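Local structure of dihydropteroate synthase (Burkholderia cenocepacia, 2Y5S) at residues G199-V202 / V203-Y207; V165-D168 / V169-L173. The protein probably condenses para-aminobenzoate with 6-hydroxymethyl-7,8-dihydropterin diphosphate to give 7,8-dihydropteroate, the precursor of the folates. All blocks are in the same frame, centred on the assembly; numbering follows the deposited sequence.

Interaction 1: residues G199-V202 / V203-Y207; sequences GKAV and VDDNY
Asp205 and Asn206, consecutive residues in the first turn of helix 204-211, reach back to the loop that leads into it. The Asp205 carboxylate takes the backbone N-H of Ala201: Ala201 N to Asp205 OD2 is 2.8 Å and nearly straight at 163°. The N-H comes in on the anti side of the carboxylate, 31° out of its plane, and Ala201 CB rests against the same oxygen. Asn206 turns its amide to Val202, where Asn206 ND2 gives a bond of 3.1 Å to Val202 O. Val202 O lies in the Asn206 amide plane, while ND2 sits above the carbonyl plane instead of on a lone pair. Ala201 O accepts two weak bonds, from Asp205 N at 3.2 Å and Asn206 N at 3.4 Å, so this strand-to-helix loop of the barrel fold enters its helix through i+4 and i+5 bonds to one carbonyl. Lys200 lies across Asn206 at about a right angle, Lys200 CB 3.4 Å from Asn206 OD1. Bent at chi2 (102°), the lysine then leads away, and its NZ is taken up by His147 ND1 and by the Pro194, Gly195 and Phe198 carbonyl oxygens. Asn206 OD1 accepts from Gly197 N, tying helix 204-211 to the loop that follows strand 190-193, while Met237 of helix 236-239 packs on Asn206.

Interaction 2: residues V165-D168 / V169-L173; sequences VVTD and VRDFL
This is the opening of helix 165-182, two turns held by regular i to i+4 backbone bonds and dressed by side chains that meet one turn apart. Val169 N bonds to Val165 O at 2.9 Å, and the pattern repeats from Arg170 to Val166, Asp171 to Thr167 and Phe172 to Asp168. Val165 and Val169 run parallel off the buried flank, with Val165 CG2 and Val169 CG2 4.1 Å apart; both also pack on Leu209 of helix 204-211. A more polar flank carries Thr167, whose methyl touches two later residues. A chi1 of -59° sets Thr167 OG1 beside the backbone N and leaves CG2 anti to that N. Thr167 CG2 thus stands 3.5 Å from Asp171 OD2, in a side chain running alongside its own, and 3.6 Å from Arg170 NH2, whose chain slants past it. Arg170 starts out extended and bends at chi3 (58°), which brings the guanidinium back beside Thr167, one turn earlier. A water in the guanidinium plane lies 3.3 Å from Arg170 NH1, whose hydrogen it accepts, and 3.2 Å from Thr167 OG1, bridging the two side chains. Arg170 NH1 also bonds to Asp215 O, and Thr167 OG1 to Asp164 OD2, just ahead of the helix. Asp164 OD1 accepts from Val166 N and Asp168 OD2 from Gly163 N, and the helix dipole probably helps to stabilise both as anions. Asp168 OD1 and Asp171 OD2, 5.0 Å apart, probably disfavour each other mildly.

How the interactions relate
Along the chain interaction 2 comes first, at the start of helix 165-182, and interaction 1 follows, where the loop after strand 190-193 enters helix 204-211. Their centres are 14 Å apart, and the two helices pack together on the outside of the TIM-barrel-like core. They meet where Val165 CG1 lies 4.1 Å from Asp205 OD1. Tyr162 adds a second link, touching Lys200 and Asp205 of one and Asp168 of the other; His147 likewise bonds to Lys200 and stacks edge-to-face with Phe172. Interaction 1 is the closer to the active site: the Asn206 side chain is about 6 Å from the bound 7,8-dihydropteroate, against about 11 Å for that of Phe172.

Interaction 1: residues G199-V202 / V203-Y207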
loop_
_atom_site.group_PDB
_atom_site.type_symbol
_atom_site.label_atom_id
_atom_site.label_comp_id
_atom_site.label_asym_id
_atom_site.label_seq_id
_atom_site.Cartn_x
_atom_site.Cartn_y
_atom_site.Cartn_z
ATOM N N GLY B 199 -21.306 4.940 -11.432
ATOM C CA GLY B 199 -21.509 5.120 -12.868
ATOM C C GLY B 199 -20.211 5.031 -13.663
ATOM O O GLY B 199 -20.014 5.769 -14.628
ATOM N N LYS B 200 -19.315 4.145 -13.240
ATOM C CA LYS B 200 -18.011 3.965 -13.887
ATOM C C LYS B 200 -17.835 2.512 -14.282
ATOM O O LYS B 200 -18.262 1.627 -13.550
ATOM C CB LYS B 200 -16.886 4.360 -12.933
ATOM C CG LYS B 200 -16.607 5.864 -12.862
ATOM C CD LYS B 200 -17.168 6.494 -11.669
ATOM C CE LYS B 200 -17.153 8.012 -11.770
ATOM N NZ LYS B 200 -18.075 8.605 -10.763
ATOM N N ALA B 201 -17.221 2.260 -15.433
ATOM C CA ALA B 201 -16.778 0.902 -15.766
ATOM C C ALA B 201 -15.879 0.402 -14.617
ATOM O O ALA B 201 -14.919 1.085 -14.235
ATOM C CB ALA B 201 -16.050 0.870 -17.119
ATOM N N VAL B 202 -16.223 -0.769 -14.068
ATOM C CA VAL B 202 -15.689 -1.257 -12.782
ATOM C C VAL B 202 -14.165 -1.215 -12.695
ATOM O O VAL B 202 -13.610 -0.881 -11.664
ATOM C CB VAL B 202 -16.203 -2.694 -12.443
ATOM C CG1 VAL B 202 -15.796 -3.746 -13.545
ATOM C CG2 VAL B 202 -15.737 -3.124 -11.055
ATOM N N VAL B 203 -13.497 -1.557 -13.786
ATOM C CA VAL B 203 -12.062 -1.501 -13.829
ATOM C C VAL B 203 -11.562 -0.302 -14.655
ATOM O O VAL B 203 -10.848 0.546 -14.123
ATOM C CB VAL B 203 -11.471 -2.848 -14.284
ATOM C CG1 VAL B 203 -9.991 -2.713 -14.561
ATOM C CG2 VAL B 203 -11.697 -3.918 -13.182
ATOM N N ASP B 204 -11.945 -0.209 -15.925
ATOM C CA ASP B 204 -11.317 0.787 -16.823
ATOM C C ASP B 204 -11.513 2.255 -16.408
ATOM O O ASP B 204 -10.542 3.011 -16.420
ATOM C CB ASP B 204 -11.728 0.573 -18.274
ATOM C CG ASP B 204 -11.098 -0.670 -18.870
ATOM O OD1 ASP B 204 -10.060 -1.132 -18.338
ATOM O OD2 ASP B 204 -11.646 -1.202 -19.853
ATOM N N ASP B 205 -12.727 2.644 -16.012
ATOM C CA ASP B 205 -12.981 4.039 -15.601
ATOM C C ASP B 205 -12.440 4.336 -14.215
ATOM O O ASP B 205 -11.801 5.368 -13.993
ATOM C CB ASP B 205 -14.479 4.367 -15.647
ATOM C CG ASP B 205 -15.039 4.417 -17.058
ATOM O OD1 ASP B 205 -14.276 4.698 -18.006
ATOM O OD2 ASP B 205 -16.270 4.188 -17.212
ATOM N N ASN B 206 -12.699 3.446 -13.263
ATOM C CA ASN B 206 -12.242 3.651 -11.898
ATOM C C ASN B 206 -10.716 3.721 -11.790
ATOM O O ASN B 206 -10.176 4.575 -11.077
ATOM C CB ASN B 206 -12.796 2.556 -10.978
ATOM C CG ASN B 206 -14.276 2.740 -10.655
ATOM O OD1 ASN B 206 -14.727 3.854 -10.354
ATOM N ND2 ASN B 206 -15.041 1.636 -10.690
ATOM N N TYR B 207 -10.006 2.843 -12.491
ATOM C CA TYR B 207 -8.535 2.884 -12.439
ATOM C C TYR B 207 -7.929 4.010 -13.272
ATOM O O TYR B 207 -6.862 4.489 -12.931
ATOM C CB TYR B 207 -7.905 1.531 -12.745
ATOM C CG TYR B 207 -8.074 0.581 -11.579
ATOM C CD1 TYR B 207 -7.242 0.660 -10.466
ATOM C CD2 TYR B 207 -9.086 -0.354 -11.558
ATOM C CE1 TYR B 207 -7.406 -0.195 -9.395
ATOM C CE2 TYR B 207 -9.251 -1.219 -10.474
ATOM C CZ TYR B 207 -8.405 -1.138 -9.412
ATOM O OH TYR B 207 -8.573 -1.973 -8.329
#

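Interaction 2: residues V165-D168 / V169-L173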
loop_
_atom_site.group_PDB
_atom_site.type_symbol
_atom_site.label_atom_id
_atom_site.label_comp_id
_atom_site.label_asym_id
_atom_site.label_seq_id
_atom_site.Cartn_x
_atom_site.Cartn_y
_atom_site.Cartn_z
ATOM N N VAL B 165 -13.007 10.136 -19.227
ATOM C CA VAL B 165 -13.671 10.128 -17.943
ATOM C C VAL B 165 -13.012 11.108 -16.966
ATOM O O VAL B 165 -13.702 11.723 -16.162
ATOM C CB VAL B 165 -13.732 8.705 -17.338
ATOM C CG1 VAL B 165 -12.325 8.153 -17.052
ATOM C CG2 VAL B 165 -14.586 8.709 -16.074
ATOM N N VAL B 166 -11.690 11.264 -17.045
ATOM C CA VAL B 166 -10.978 12.176 -16.146
ATOM C C VAL B 166 -11.383 13.621 -16.415
ATOM O O VAL B 166 -11.628 14.398 -15.482
ATOM C CB VAL B 166 -9.445 12.052 -16.284
ATOM C CG1 VAL B 166 -8.733 13.024 -15.320
ATOM C CG2 VAL B 166 -8.991 10.597 -16.037
ATOM N N THR B 167 -11.439 13.979 -17.692
ATOM C CA THR B 167 -11.829 15.328 -18.086
ATOM C C THR B 167 -13.292 15.585 -17.745
ATOM O O THR B 167 -13.626 16.650 -17.224
ATOM C CB THR B 167 -11.573 15.578 -19.589
ATOM O OG1 THR B 167 -10.181 15.379 -19.862
ATOM C CG2 THR B 167 -11.964 17.006 -19.988
ATOM N N ASP B 168 -14.158 14.606 -18.013
ATOM C CA ASP B 168 -15.600 14.768 -17.749
ATOM C C ASP B 168 -15.856 14.922 -16.259
ATOM O O ASP B 168 -16.700 15.719 -15.842
ATOM C CB ASP B 168 -16.398 13.565 -18.266
ATOM C CG ASP B 168 -16.386 13.450 -19.785
ATOM O OD1 ASP B 168 -16.147 14.470 -20.473
ATOM O OD2 ASP B 168 -16.621 12.328 -20.285
ATOM N N VAL B 169 -15.149 14.132 -15.450
ATOM C CA VAL B 169 -15.310 14.198 -13.997
ATOM C C VAL B 169 -14.836 15.585 -13.514
ATOM O O VAL B 169 -15.535 16.244 -12.745
ATOM C CB VAL B 169 -14.541 13.038 -13.277
ATOM C CG1 VAL B 169 -14.305 13.338 -11.792
ATOM C CG2 VAL B 169 -15.295 11.708 -13.443
ATOM N N ARG B 170 -13.678 16.039 -14.000
ATOM C CA ARG B 170 -13.150 17.351 -13.600
ATOM C C ARG B 170 -14.108 18.491 -13.938
ATOM O O ARG B 170 -14.361 19.352 -13.095
ATOM C CB ARG B 170 -11.789 17.641 -14.231
ATOM C CG ARG B 170 -11.182 18.938 -13.710
ATOM C CD ARG B 170 -9.801 19.252 -14.294
ATOM N NE ARG B 170 -9.826 19.333 -15.741
ATOM C CZ ARG B 170 -9.386 18.395 -16.582
ATOM N NH1 ARG B 170 -8.866 17.244 -16.139
ATOM N NH2 ARG B 170 -9.481 18.606 -17.886
ATOM N N ASP B 171 -14.639 18.484 -15.151
ATOM C CA ASP B 171 -15.548 19.547 -15.610
ATOM C C ASP B 171 -16.844 19.584 -14.813
ATOM O O ASP B 171 -17.368 20.656 -14.533
ATOM C CB ASP B 171 -15.881 19.380 -17.100
ATOM C CG ASP B 171 -14.691 19.633 -17.998
ATOM O OD1 ASP B 171 -13.792 20.400 -17.606
ATOM O OD2 ASP B 171 -14.663 19.077 -19.110
ATOM N N PHE B 172 -17.362 18.413 -14.450
ATOM C CA PHE B 172 -18.577 18.336 -13.645
ATOM C C PHE B 172 -18.324 18.932 -12.266
ATOM O O PHE B 172 -19.133 19.700 -11.743
ATOM C CB PHE B 172 -19.028 16.882 -13.503
ATOM C CG PHE B 172 -20.073 16.667 -12.434
ATOM C CD1 PHE B 172 -21.423 16.788 -12.739
ATOM C CD2 PHE B 172 -19.709 16.347 -11.133
ATOM C CE1 PHE B 172 -22.381 16.598 -11.770
ATOM C CE2 PHE B 172 -20.680 16.149 -10.154
ATOM C CZ PHE B 172 -22.014 16.277 -10.478
ATOM N N LEU B 173 -17.195 18.557 -11.668
ATOM C CA LEU B 173 -16.829 19.037 -10.351
ATOM C C LEU B 173 -16.600 20.546 -10.398
ATOM O O LEU B 173 -16.975 21.257 -9.474
ATOM C CB LEU B 173 -15.603 18.286 -9.823
ATOM C CG LEU B 173 -15.855 16.797 -9.520
ATOM C CD1 LEU B 173 -14.512 16.090 -9.213
ATOM C CD2 LEU B 173 -16.819 16.614 -8.375
HETATM O O HOH W 1 -7.388 15.298 -18.330
#